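Local structure of D-alanyl-D-alanine carboxypeptidase (Vibrio cholerae, 5TR7) at residues 9-14 and 21-26; 41-46 and 162-167; 58-63 and 104-109; 93-98 and 168-173; 225-230 and 241-246. The protein probably removes the C-terminal D-alanine from peptidoglycan precursor peptides in the cell wall, as a serine carboxypeptidase of the penicillin-binding protein 5 type. All blocks are in the same frame, centred on the assembly; numbering follows the deposited sequence.

Contact 1: 9-14 and 21-26; sequences KGYVLM and VLAEKE
Tyr-11 and Lys-25 face each other across an antiparallel pair and show how a lysine can spend its aliphatic length on an aromatic ring. CB of Lys-25 lies over the tyrosine face as a CH-pi contact, 3.8 Å from the centroid of the Tyr-11 ring, with CE2 as its nearest ring atom. The chain then runs extended, crossing the tyrosine at about a right angle: CD of Lys-25 is still 3.9 Å from CE2 of Tyr-11, while its CE has moved on to the carbonyl O of Lys-9, 3.8 Å away. At the tip, NZ bonds to the backbone O of Ala-8. The ring can lie back over the neighbouring strand because Tyr-11 holds CG between its backbone N and carbonyl carbon (chi1 63°), which also brings CE1 within 4.2 Å of Ala-23 CB.

The two strands form a beta hairpin at the edge of the five-stranded antiparallel sheet of the penicillin-binding domain, with 21-25 outermost. Tyr-11 pairs with Lys-25 through two hydrogen bonds, N to O and O to N, and Leu-13 N bonds to Ala-23 O at 2.9 Å. Between Leu-13 and Met-14 the register slips by one residue, a beta bulge, and Leu-13 O takes its bond from Leu-22 N, also at 2.9 Å. Leu-22 accordingly brings its CB to 4.2 Å from Leu-13 CG. The face carrying Tyr-11, Leu-13, Ala-23 and Lys-25 meets helix 233-251, where Leu-243 packs on Tyr-11. On the other face Val-12 CG2 touches Val-21 CG1 at 4.0 Å, and both valines reach helix 150-163.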
# COMPACT_ATOMS: atom_id res chain seq x y z
N LYS A 9 -6.22 10.95 -12.84
CA LYS A 9 -5.27 10.90 -13.96
C LYS A 9 -5.12 9.48 -14.55
O LYS A 9 -4.90 9.32 -15.74
CB LYS A 9 -3.96 11.49 -13.49
CG LYS A 9 -2.90 11.70 -14.57
CD LYS A 9 -1.57 11.95 -13.88
CE LYS A 9 -0.40 12.14 -14.83
NZ LYS A 9 0.84 12.17 -14.00
N GLY A 10 -5.26 8.46 -13.72
CA GLY A 10 -5.22 7.08 -14.18
C GLY A 10 -5.99 6.16 -13.24
O GLY A 10 -6.05 6.42 -12.06
N TYR A 11 -6.60 5.11 -13.75
CA TYR A 11 -7.25 4.15 -12.87
C TYR A 11 -7.39 2.83 -13.51
O TYR A 11 -7.22 2.68 -14.73
CB TYR A 11 -8.64 4.65 -12.45
CG TYR A 11 -9.65 4.81 -13.59
CD1 TYR A 11 -10.42 3.73 -14.04
CD2 TYR A 11 -9.86 6.05 -14.19
CE1 TYR A 11 -11.36 3.90 -15.04
CE2 TYR A 11 -10.81 6.21 -15.19
CZ TYR A 11 -11.56 5.13 -15.60
OH TYR A 11 -12.50 5.28 -16.58
N VAL A 12 -7.63 1.85 -12.64
CA VAL A 12 -7.92 0.50 -13.08
C VAL A 12 -8.88 -0.13 -12.13
O VAL A 12 -8.83 0.12 -10.93
CB VAL A 12 -6.68 -0.37 -13.33
CG1 VAL A 12 -5.86 -0.52 -12.10
CG2 VAL A 12 -7.12 -1.75 -13.79
N LEU A 13 -9.79 -0.93 -12.65
CA LEU A 13 -10.74 -1.64 -11.83
C LEU A 13 -10.57 -3.06 -12.24
O LEU A 13 -10.68 -3.37 -13.38
CB LEU A 13 -12.14 -1.17 -12.11
CG LEU A 13 -13.25 -1.98 -11.48
CD1 LEU A 13 -13.00 -2.18 -10.02
CD2 LEU A 13 -14.59 -1.33 -11.71
N MET A 14 -10.31 -3.93 -11.30
CA MET A 14 -10.04 -5.32 -11.60
C MET A 14 -10.86 -6.27 -10.78
O MET A 14 -11.05 -6.06 -9.59
CB MET A 14 -8.56 -5.59 -11.34
CG MET A 14 -8.11 -7.03 -11.43
SD MET A 14 -6.38 -7.23 -10.99
CE MET A 14 -5.61 -6.68 -12.51
N VAL A 21 -9.67 -6.88 -16.18
CA VAL A 21 -9.79 -5.44 -16.09
C VAL A 21 -11.18 -5.08 -16.59
O VAL A 21 -11.49 -5.32 -17.70
CB VAL A 21 -8.75 -4.75 -16.97
CG1 VAL A 21 -8.97 -3.23 -16.96
CG2 VAL A 21 -7.33 -5.06 -16.47
N LEU A 22 -11.98 -4.46 -15.74
CA LEU A 22 -13.35 -4.08 -16.09
C LEU A 22 -13.41 -2.67 -16.65
O LEU A 22 -14.31 -2.36 -17.36
CB LEU A 22 -14.25 -4.21 -14.86
CG LEU A 22 -14.23 -5.59 -14.20
CD1 LEU A 22 -15.21 -5.60 -13.05
CD2 LEU A 22 -14.62 -6.69 -15.21
N ALA A 23 -12.50 -1.81 -16.22
CA ALA A 23 -12.42 -0.44 -16.75
C ALA A 23 -11.03 0.06 -16.43
O ALA A 23 -10.39 -0.40 -15.47
CB ALA A 23 -13.47 0.45 -16.10
N GLU A 24 -10.58 1.05 -17.18
CA GLU A 24 -9.26 1.62 -16.96
C GLU A 24 -9.02 2.87 -17.75
O GLU A 24 -9.67 3.10 -18.73
CB GLU A 24 -8.18 0.59 -17.38
CG GLU A 24 -8.09 0.24 -18.86
CD GLU A 24 -7.35 1.28 -19.74
OE1 GLU A 24 -6.51 2.11 -19.28
OE2 GLU A 24 -7.58 1.23 -20.96
N LYS A 25 -8.02 3.63 -17.31
CA LYS A 25 -7.55 4.81 -17.98
C LYS A 25 -6.07 4.91 -17.66
O LYS A 25 -5.65 4.75 -16.50
CB LYS A 25 -8.28 6.00 -17.43
CG LYS A 25 -7.99 7.28 -18.15
CD LYS A 25 -8.44 8.44 -17.27
CE LYS A 25 -7.99 9.74 -17.90
NZ LYS A 25 -8.35 10.85 -17.00
N GLU A 26 -5.24 5.04 -18.69
CA GLU A 26 -3.79 5.16 -18.48
C GLU A 26 -3.24 4.04 -17.60
O GLU A 26 -2.31 4.21 -16.83
CB GLU A 26 -3.47 6.54 -17.85
CG GLU A 26 -3.90 7.70 -18.71
CD GLU A 26 -3.10 7.81 -19.98
OE1 GLU A 26 -1.87 7.88 -19.94
OE2 GLU A 26 -3.70 7.85 -21.05

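Contact 2: 41-46 and 162-167; sequences TSYVIG and RDVPEE
A short hydrogen bond from Tyr-43 OH to Asp-163 OD2, 2.6 Å long, is a polar link between helix 37-50 and the end of helix 150-163; Lys-50 NZ adds another, to Asp-163 O. The carboxylate oxygen sits at the edge of the phenol ring, in its plane, whereas the carboxylate is turned 71° from that plane and is met on its anti side. The syn side of the same oxygen takes a salt bridge from Arg-162 NH1. Two donors thus grip OD2, which should steady the aspartate and probably favours its charged form. Tyr-43 reaches this far because its CG is anti to the backbone N (chi1 -178°), which carries the ring out from the helix, across to Asp-163; its hydroxyl also bonds to Gln-47 NE2.

Apolar contact fills the middle. Val-164, at the kink between helices 150-163 and 165-168, splits its two methyls: CG2 lies 4.1 Å from Tyr-43 CD2, and CG1 presses on the backbone of Gly-46, 3.6 Å from its C. Gly-46, without a side chain, lets Val-164 and Glu-167 press directly on its backbone.

Glu-167 approaches by its aliphatic part, CG lying 3.3 Å from Gly-46 CA. Its chain bends at chi2, bringing OE1 within 3.4 Å of Ser-42 CB, and the same oxygen takes a weak hydrogen bond from Asn-91 ND2.

Helix 37-50, which carries the predicted catalytic Lys-38 one turn before Ser-42, is therefore backed here by the junction 162-167, with helix 87-95 against Ile-45 and Glu-167, and helix 114-127 against Thr-41 and Val-44.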
# COMPACT_ATOMS: atom_id res chain seq x y z
N THR A 41 6.43 -3.21 0.30
CA THR A 41 7.21 -3.45 1.52
C THR A 41 6.48 -4.42 2.44
O THR A 41 7.07 -5.40 2.94
CB THR A 41 7.50 -2.12 2.21
OG1 THR A 41 8.38 -1.35 1.38
CG2 THR A 41 8.15 -2.31 3.57
N SER A 42 5.19 -4.19 2.61
CA SER A 42 4.40 -5.07 3.49
C SER A 42 4.26 -6.45 2.82
O SER A 42 4.09 -7.44 3.53
CB SER A 42 3.04 -4.51 3.81
OG SER A 42 2.17 -4.77 2.74
N TYR A 43 4.29 -6.51 1.49
CA TYR A 43 4.16 -7.78 0.80
C TYR A 43 5.38 -8.63 1.15
O TYR A 43 5.25 -9.80 1.55
CB TYR A 43 3.97 -7.63 -0.73
CG TYR A 43 3.78 -8.98 -1.44
CD1 TYR A 43 4.87 -9.71 -1.83
CD2 TYR A 43 2.50 -9.51 -1.69
CE1 TYR A 43 4.71 -10.97 -2.39
CE2 TYR A 43 2.35 -10.76 -2.29
CZ TYR A 43 3.45 -11.50 -2.63
OH TYR A 43 3.30 -12.73 -3.20
N VAL A 44 6.58 -8.05 0.99
CA VAL A 44 7.81 -8.78 1.32
C VAL A 44 7.83 -9.20 2.80
O VAL A 44 8.12 -10.35 3.14
CB VAL A 44 9.08 -7.95 1.00
CG1 VAL A 44 10.35 -8.73 1.35
CG2 VAL A 44 9.11 -7.59 -0.49
N ILE A 45 7.45 -8.26 3.68
CA ILE A 45 7.37 -8.59 5.12
C ILE A 45 6.40 -9.78 5.35
O ILE A 45 6.68 -10.69 6.10
CB ILE A 45 6.93 -7.37 5.92
CG1 ILE A 45 8.04 -6.31 5.88
CG2 ILE A 45 6.56 -7.72 7.35
CD1 ILE A 45 7.52 -4.94 6.38
N GLY A 46 5.29 -9.79 4.66
CA GLY A 46 4.27 -10.86 4.80
C GLY A 46 4.85 -12.20 4.38
O GLY A 46 4.67 -13.22 5.07
N ARG A 162 -4.35 -12.11 -1.84
CA ARG A 162 -4.22 -13.52 -2.22
C ARG A 162 -3.17 -14.32 -1.55
O ARG A 162 -3.39 -15.51 -1.26
CB ARG A 162 -3.91 -13.59 -3.74
CG ARG A 162 -3.88 -14.96 -4.36
CD ARG A 162 -2.64 -15.03 -5.24
NE ARG A 162 -2.66 -14.19 -6.38
CZ ARG A 162 -1.60 -13.66 -7.01
NH1 ARG A 162 -0.34 -13.66 -6.59
NH2 ARG A 162 -1.84 -12.96 -8.07
N ASP A 163 -1.99 -13.74 -1.41
CA ASP A 163 -0.78 -14.54 -0.96
C ASP A 163 -0.41 -14.31 0.47
O ASP A 163 0.13 -15.20 1.09
CB ASP A 163 0.45 -14.16 -1.81
CG ASP A 163 0.25 -14.30 -3.30
OD1 ASP A 163 -0.51 -15.17 -3.69
OD2 ASP A 163 1.01 -13.67 -4.11
N VAL A 164 -0.69 -13.11 1.01
CA VAL A 164 -0.36 -12.79 2.44
C VAL A 164 -1.60 -12.28 3.25
O VAL A 164 -1.63 -11.13 3.73
CB VAL A 164 0.83 -11.85 2.52
CG1 VAL A 164 2.12 -12.60 2.01
CG2 VAL A 164 0.59 -10.59 1.73
N PRO A 165 -2.60 -13.15 3.39
CA PRO A 165 -3.89 -12.72 4.08
C PRO A 165 -3.71 -12.12 5.49
O PRO A 165 -4.35 -11.16 5.82
CB PRO A 165 -4.79 -13.97 4.04
CG PRO A 165 -3.83 -15.16 3.64
CD PRO A 165 -2.58 -14.57 2.97
N GLU A 166 -2.78 -12.66 6.26
CA GLU A 166 -2.47 -12.17 7.62
C GLU A 166 -1.91 -10.81 7.57
O GLU A 166 -2.11 -10.03 8.49
CB GLU A 166 -1.60 -13.12 8.41
CG GLU A 166 -2.28 -14.50 8.73
CD GLU A 166 -3.59 -14.46 9.50
OE1 GLU A 166 -3.69 -13.65 10.42
OE2 GLU A 166 -4.62 -15.08 9.09
N GLU A 167 -1.22 -10.50 6.49
CA GLU A 167 -0.73 -9.15 6.35
C GLU A 167 -1.88 -8.30 5.90
O GLU A 167 -2.05 -7.21 6.43
CB GLU A 167 0.33 -9.01 5.26
CG GLU A 167 1.78 -8.88 5.56
CD GLU A 167 2.23 -7.84 6.62
OE1 GLU A 167 2.79 -6.64 6.42
OE2 GLU A 167 2.22 -8.52 7.66

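Contact 3: 58-63 and 104-109; sequences DDVVIS and VAMAEH
Strand 59-61 crosses helix 104-109 nearly at right angles, 101° between their directions, with the axes 8.4 Å apart at closest approach. Val-60 CA lies nearest that of His-109, and Ile-62 CA nearest that of Ala-105, so the strand passes over one helical turn.

Val-60 fills the centre. Its CG2 sits almost squarely over the imidazole, a CH-pi contact 3.8 Å from the centroid of the His-109 ring, while CG1 rests 3.6 Å from His-109 CB. The strand belongs to a small two-stranded antiparallel sheet with 84-86, and the contact fastens this outlying sheet to helix 100-111, well away from the chain's centre.

Polar bonds flank the valine. With CG anti to the backbone N (chi1 -180°), the His-109 ring reaches along the strand, and NE2 donates in its own plane to Asp-58 OD2, 3.2 Å away and on the anti side of the carboxylate; Ser-55 N shares that oxygen. Toward the far end, Ser-63 OG donates to Glu-108 OE1 at 2.7 Å, on the syn side. Asn-65 ND2 holds the other oxygen, OE2, and Asn-65 N bonds to Ser-63 OG. Between these two bonds Ile-62 CD1 drops to 3.9 Å from Ala-105 CB.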
# COMPACT_ATOMS: atom_id res chain seq x y z
N ASP A 58 9.65 -10.55 17.40
CA ASP A 58 11.05 -10.07 17.46
C ASP A 58 11.12 -8.62 17.80
O ASP A 58 10.23 -7.83 17.43
CB ASP A 58 11.76 -10.11 16.08
CG ASP A 58 11.86 -11.47 15.50
OD1 ASP A 58 11.94 -12.44 16.29
OD2 ASP A 58 11.88 -11.57 14.24
N ASP A 59 12.20 -8.28 18.49
CA ASP A 59 12.52 -6.94 18.87
C ASP A 59 13.41 -6.42 17.75
O ASP A 59 14.43 -6.98 17.45
CB ASP A 59 13.28 -6.96 20.19
CG ASP A 59 12.46 -7.52 21.31
OD1 ASP A 59 11.35 -7.06 21.56
OD2 ASP A 59 12.94 -8.42 21.95
N VAL A 60 13.03 -5.34 17.14
CA VAL A 60 13.80 -4.81 16.07
C VAL A 60 14.58 -3.61 16.50
O VAL A 60 14.02 -2.69 17.07
CB VAL A 60 12.89 -4.36 14.90
CG1 VAL A 60 13.75 -3.93 13.72
CG2 VAL A 60 11.97 -5.49 14.47
N VAL A 61 15.86 -3.61 16.16
CA VAL A 61 16.75 -2.49 16.42
C VAL A 61 16.37 -1.32 15.50
O VAL A 61 16.11 -1.49 14.30
CB VAL A 61 18.18 -2.83 16.03
CG1 VAL A 61 19.11 -1.65 16.29
CG2 VAL A 61 18.68 -4.05 16.80
N ILE A 62 16.33 -0.13 16.07
CA ILE A 62 16.05 1.04 15.31
C ILE A 62 17.39 1.71 15.08
O ILE A 62 18.01 2.15 16.02
CB ILE A 62 15.11 1.97 16.07
CG1 ILE A 62 13.86 1.22 16.51
CG2 ILE A 62 14.85 3.20 15.25
CD1 ILE A 62 13.10 0.53 15.37
N SER A 63 17.84 1.76 13.83
CA SER A 63 19.17 2.35 13.50
C SER A 63 19.04 3.84 13.20
O SER A 63 17.91 4.41 13.17
CB SER A 63 19.73 1.72 12.25
OG SER A 63 19.03 2.23 11.10
N VAL A 104 11.94 1.70 6.88
CA VAL A 104 13.38 1.47 6.87
C VAL A 104 13.81 0.50 7.94
O VAL A 104 14.70 -0.32 7.68
CB VAL A 104 14.16 2.77 6.99
CG1 VAL A 104 15.66 2.47 7.04
CG2 VAL A 104 13.84 3.67 5.82
N ALA A 105 13.19 0.56 9.12
CA ALA A 105 13.56 -0.37 10.19
C ALA A 105 13.24 -1.81 9.83
O ALA A 105 14.06 -2.71 10.11
CB ALA A 105 12.90 -0.02 11.50
N MET A 106 12.08 -2.04 9.22
CA MET A 106 11.74 -3.43 8.79
C MET A 106 12.63 -3.89 7.64
O MET A 106 13.07 -5.03 7.59
CB MET A 106 10.26 -3.60 8.42
CG MET A 106 9.33 -3.59 9.64
SD MET A 106 9.72 -4.94 10.80
CE MET A 106 9.45 -6.40 9.78
N ALA A 107 12.93 -2.96 6.75
CA ALA A 107 13.78 -3.27 5.62
C ALA A 107 15.11 -3.83 6.12
O ALA A 107 15.59 -4.90 5.69
CB ALA A 107 13.99 -2.01 4.78
N GLU A 108 15.66 -3.14 7.13
CA GLU A 108 16.92 -3.54 7.71
C GLU A 108 16.80 -4.84 8.50
O GLU A 108 17.69 -5.68 8.42
CB GLU A 108 17.52 -2.44 8.58
CG GLU A 108 17.95 -1.20 7.82
CD GLU A 108 18.57 -0.12 8.71
OE1 GLU A 108 18.43 -0.13 9.98
OE2 GLU A 108 19.27 0.73 8.13
N HIS A 109 15.71 -5.01 9.22
CA HIS A 109 15.55 -6.25 10.02
C HIS A 109 15.43 -7.46 9.08
O HIS A 109 15.85 -8.56 9.40
CB HIS A 109 14.26 -6.12 10.86
CG HIS A 109 13.96 -7.30 11.72
ND1 HIS A 109 14.71 -7.59 12.84
CD2 HIS A 109 12.99 -8.24 11.67
CE1 HIS A 109 14.22 -8.64 13.44
NE2 HIS A 109 13.19 -9.08 12.75

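Contact 4: 93-98 and 168-173; sequences GIIIQS and YAIYSE
Ile-170 and Tyr-171 receive Ile-95 between them, and Glu-173 receives Ile-96, in a contact that crosses by packing with no hydrogen bond. Ile-170 comes first: its CG2 points into the interface and meets Ile-95 CG2 at 4.0 Å, with Ile-96 CD1 a little farther off. The next residue, Tyr-171, offers the face of its ring. Ile-95 CG2 stands over the centre, 3.6 Å from the centroid of the Tyr-171 ring and 14° off the normal, a CH-pi contact, while CG1 of the same isoleucine lies 3.9 Å from Tyr-171 OH. That hydroxyl is bonded to Ser-42 OG, so a face contact and a polar bond together limit how the ring can turn. Glu-173 closes the series. Glu-173 CB lies 3.6 Å from Ile-96 CD1, and the extended chain beyond it (chi2 179°) carries OE1 to a salt bridge with Arg-92.

Ser-98, a predicted active-site residue, closes segment 93-98; its OG bonds to Lys-201 NZ, the predicted substrate-binding lysine, whose side chain lies about 4 Å from that of Tyr-171. The packing thus lies beside the predicted active site, joining helix 87-95 to the loop between helix 165-168 and strand 175-178, with helix 37-50 touching both Ile-95 and Tyr-171.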
# COMPACT_ATOMS: atom_id res chain seq x y z
N GLY A 93 2.77 0.34 11.94
CA GLY A 93 3.22 1.71 11.62
C GLY A 93 3.33 1.94 10.13
O GLY A 93 2.99 3.02 9.57
N ILE A 94 3.79 0.91 9.44
CA ILE A 94 3.88 1.00 8.00
C ILE A 94 2.47 1.06 7.34
O ILE A 94 2.16 1.93 6.56
CB ILE A 94 4.62 -0.24 7.43
CG1 ILE A 94 6.10 -0.18 7.84
CG2 ILE A 94 4.40 -0.37 5.91
CD1 ILE A 94 6.93 -1.45 7.48
N ILE A 95 1.63 0.11 7.69
CA ILE A 95 0.38 -0.07 7.04
C ILE A 95 -0.67 0.95 7.44
O ILE A 95 -1.33 1.48 6.60
CB ILE A 95 -0.13 -1.51 7.32
CG1 ILE A 95 0.74 -2.53 6.55
CG2 ILE A 95 -1.61 -1.65 6.94
CD1 ILE A 95 0.53 -3.98 7.02
N ILE A 96 -0.86 1.15 8.72
CA ILE A 96 -1.88 2.04 9.18
C ILE A 96 -1.44 3.50 9.20
O ILE A 96 -2.20 4.37 8.81
CB ILE A 96 -2.32 1.60 10.59
CG1 ILE A 96 -2.75 0.11 10.54
CG2 ILE A 96 -3.47 2.50 11.09
CD1 ILE A 96 -3.05 -0.54 11.89
N GLN A 97 -0.25 3.74 9.68
CA GLN A 97 0.25 5.09 9.86
C GLN A 97 1.06 5.53 8.66
O GLN A 97 1.39 6.70 8.57
CB GLN A 97 1.14 5.18 11.10
CG GLN A 97 0.56 4.61 12.38
CD GLN A 97 1.43 4.85 13.58
OE1 GLN A 97 2.65 4.76 13.49
NE2 GLN A 97 0.79 5.14 14.75
N SER A 98 1.46 4.62 7.78
CA SER A 98 2.23 5.00 6.59
C SER A 98 3.56 5.61 7.05
O SER A 98 4.08 6.55 6.45
CB SER A 98 1.39 6.01 5.75
OG SER A 98 1.81 5.96 4.42
N TYR A 168 -2.70 -8.79 4.95
CA TYR A 168 -3.81 -7.99 4.38
C TYR A 168 -4.84 -7.60 5.42
O TYR A 168 -5.42 -6.52 5.32
CB TYR A 168 -4.52 -8.73 3.24
CG TYR A 168 -5.60 -7.88 2.63
CD1 TYR A 168 -5.26 -6.77 1.90
CD2 TYR A 168 -6.97 -8.14 2.86
CE1 TYR A 168 -6.22 -5.94 1.41
CE2 TYR A 168 -7.94 -7.26 2.41
CZ TYR A 168 -7.53 -6.16 1.66
OH TYR A 168 -8.40 -5.29 1.11
N ALA A 169 -5.05 -8.45 6.41
CA ALA A 169 -6.07 -8.15 7.44
C ALA A 169 -5.75 -6.86 8.15
O ALA A 169 -6.64 -6.09 8.53
CB ALA A 169 -6.18 -9.26 8.46
N ILE A 170 -4.47 -6.56 8.21
CA ILE A 170 -4.07 -5.38 8.94
C ILE A 170 -4.54 -4.06 8.26
O ILE A 170 -4.69 -3.07 8.93
CB ILE A 170 -2.57 -5.41 9.20
CG1 ILE A 170 -2.18 -6.66 10.01
CG2 ILE A 170 -2.12 -4.17 9.98
CD1 ILE A 170 -0.64 -6.82 10.14
N TYR A 171 -4.86 -4.09 6.96
CA TYR A 171 -5.23 -2.91 6.23
C TYR A 171 -6.62 -2.37 6.61
O TYR A 171 -6.98 -1.23 6.24
CB TYR A 171 -5.09 -3.18 4.75
CG TYR A 171 -3.64 -3.24 4.24
CD1 TYR A 171 -2.88 -4.38 4.27
CD2 TYR A 171 -3.06 -2.13 3.73
CE1 TYR A 171 -1.56 -4.39 3.78
CE2 TYR A 171 -1.78 -2.10 3.24
CZ TYR A 171 -1.03 -3.23 3.24
OH TYR A 171 0.20 -3.10 2.75
N SER A 172 -7.40 -3.18 7.33
CA SER A 172 -8.72 -2.71 7.73
C SER A 172 -8.73 -2.19 9.13
O SER A 172 -9.79 -1.76 9.60
CB SER A 172 -9.78 -3.74 7.50
OG SER A 172 -9.41 -4.89 8.14
N GLU A 173 -7.57 -2.16 9.80
CA GLU A 173 -7.46 -1.57 11.14
C GLU A 173 -7.49 -0.06 10.91
O GLU A 173 -6.79 0.47 10.05
CB GLU A 173 -6.25 -2.11 11.90
CG GLU A 173 -6.34 -3.62 12.16
CD GLU A 173 -5.12 -4.21 12.91
OE1 GLU A 173 -4.32 -3.49 13.57
OE2 GLU A 173 -4.96 -5.46 12.84

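Contact 5: 225-230 and 241-246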
# COMPACT_ATOMS: atom_id res chain seq x y z
N ALA A 225 -9.60 -1.87 -6.91
CA ALA A 225 -9.56 -0.62 -7.68
C ALA A 225 -8.37 0.24 -7.33
O ALA A 225 -7.86 0.22 -6.20
CB ALA A 225 -10.83 0.19 -7.46
N VAL A 226 -7.83 0.89 -8.35
CA VAL A 226 -6.71 1.80 -8.14
C VAL A 226 -7.11 3.13 -8.78
O VAL A 226 -7.56 3.16 -9.94
CB VAL A 226 -5.45 1.27 -8.84
CG1 VAL A 226 -4.30 2.23 -8.67
CG2 VAL A 226 -5.11 -0.10 -8.33
N VAL A 227 -6.96 4.20 -8.04
CA VAL A 227 -7.28 5.57 -8.56
C VAL A 227 -6.06 6.41 -8.28
O VAL A 227 -5.57 6.43 -7.18
CB VAL A 227 -8.58 6.11 -7.93
CG1 VAL A 227 -8.88 7.50 -8.39
CG2 VAL A 227 -9.74 5.22 -8.37
N MET A 228 -5.52 7.04 -9.30
CA MET A 228 -4.31 7.86 -9.15
C MET A 228 -4.54 9.26 -9.60
O MET A 228 -5.10 9.47 -10.65
CB MET A 228 -3.16 7.30 -10.01
CG MET A 228 -2.92 5.82 -9.76
SD MET A 228 -2.27 5.42 -8.12
CE MET A 228 -0.56 5.99 -8.47
N GLY A 229 -4.07 10.19 -8.80
CA GLY A 229 -4.13 11.58 -9.20
C GLY A 229 -5.46 12.26 -9.11
O GLY A 229 -5.85 12.88 -10.05
N THR A 230 -6.15 12.13 -7.98
CA THR A 230 -7.42 12.86 -7.72
C THR A 230 -7.06 14.18 -7.07
O THR A 230 -6.00 14.35 -6.47
CB THR A 230 -8.38 12.13 -6.78
OG1 THR A 230 -7.72 11.78 -5.57
CG2 THR A 230 -8.86 10.84 -7.46
N LYS A 241 -15.31 4.93 -4.78
CA LYS A 241 -16.63 4.35 -4.48
C LYS A 241 -17.39 4.18 -5.80
O LYS A 241 -17.96 3.11 -6.01
CB LYS A 241 -17.44 5.15 -3.43
CG LYS A 241 -18.62 4.44 -2.91
CD LYS A 241 -19.52 5.24 -1.96
CE LYS A 241 -20.52 4.28 -1.27
NZ LYS A 241 -21.41 4.96 -0.30
N LYS A 242 -17.31 5.15 -6.72
CA LYS A 242 -18.03 5.04 -8.01
C LYS A 242 -17.45 3.89 -8.79
O LYS A 242 -18.17 3.08 -9.32
CB LYS A 242 -17.90 6.25 -8.93
CG LYS A 242 -18.63 7.48 -8.51
CD LYS A 242 -18.19 8.71 -9.32
CE LYS A 242 -18.82 9.92 -8.66
NZ LYS A 242 -18.13 11.19 -9.01
N LEU A 243 -16.14 3.85 -8.87
CA LEU A 243 -15.49 2.81 -9.61
C LEU A 243 -15.92 1.48 -9.09
O LEU A 243 -16.27 0.63 -9.84
CB LEU A 243 -14.00 2.98 -9.51
CG LEU A 243 -13.15 2.38 -10.60
CD1 LEU A 243 -13.74 2.59 -11.97
CD2 LEU A 243 -11.76 2.93 -10.52
N LEU A 244 -15.90 1.30 -7.78
CA LEU A 244 -16.27 0.02 -7.18
C LEU A 244 -17.74 -0.32 -7.40
O LEU A 244 -18.05 -1.47 -7.74
CB LEU A 244 -15.94 -0.02 -5.68
CG LEU A 244 -14.46 -0.07 -5.31
CD1 LEU A 244 -14.26 0.32 -3.85
CD2 LEU A 244 -13.84 -1.42 -5.56
N SER A 245 -18.66 0.62 -7.19
CA SER A 245 -20.10 0.35 -7.40
C SER A 245 -20.36 -0.09 -8.82
O SER A 245 -21.18 -0.98 -9.05
CB SER A 245 -20.98 1.56 -7.13
OG SER A 245 -20.74 1.97 -5.84
N TYR A 246 -19.71 0.55 -9.77
CA TYR A 246 -19.86 0.16 -11.15
C TYR A 246 -19.45 -1.32 -11.32
O TYR A 246 -20.11 -2.09 -11.96
CB TYR A 246 -18.99 1.06 -12.05
CG TYR A 246 -18.83 0.54 -13.44
CD1 TYR A 246 -19.87 0.68 -14.40
CD2 TYR A 246 -17.69 -0.09 -13.82
CE1 TYR A 246 -19.76 0.18 -15.70
CE2 TYR A 246 -17.51 -0.56 -15.14
CZ TYR A 246 -18.55 -0.46 -16.05
OH TYR A 246 -18.33 -0.96 -17.30
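Helix-on-sheet packing, wholly apolar and buried, joins strand 225-230 to segment 241-246 of helix 233-251, the last helix of the modelled chain. The two run roughly antiparallel, at 150° between their directions, with axes 8.9 Å apart at closest approach. A single layer of side chains lies between them, with Leu-243 and Leu-244 coming from the helix.

Leu-243 does most of the work through a single methyl. Its CD2 lies 3.7 Å from Val-227 CG2 and 4.2 Å from Ala-225 CB, bridging two residues that point to the same side of the strand. The leucine and valine side chains slide past each other in opposite directions rather than meeting end on. Having CG anti to the backbone N (chi1 -156°) aims Leu-243 at this pair. Leu-244 comes in beside it, its CD2 3.9 Å from Ala-225 CB; the small alanine thus takes a methyl from each leucine.

Ser-245, which takes no part in the contact, bonds back to its own helix: Lys-241 O accepts from both N and OG of Ser-245, the hydroxyl OG approaching from above the carbonyl plane at 3.0 Å.

Strand 221-230 lies between strands 10-15 and 209-218 in the five-stranded sheet, and the leucines spread over both neighbours, Leu-243 reaching Leu-13 of strand 10-15 and Leu-244 reaching Ser-214. Val-226 points to the opposite face, against Val-12 and Val-213.

Contacts 1 and 5 share the five-stranded sheet: strands 10-15 and 221-230 are hydrogen-bonded neighbours, and Leu-243 serves both. Their chemistry differs with depth, since contact 1 relies on backbone bonds at a partly exposed sheet edge, whereas contact 5 is buried and purely apolar. Contacts 2 and 4 lie in the buried interior next to the predicted catalytic residues, joined by the bond between Ser-42 and Tyr-171; contact 2 mixes a tyrosine-carboxylate hydrogen bond with packing, contact 4 crosses by packing alone. Contact 3 is peripheral, about 36 Å from contact 1 between centres, and combines a valine-imidazole face with carboxylate bonds; Met-106 ties its helix to Ile-45 and Ile-94.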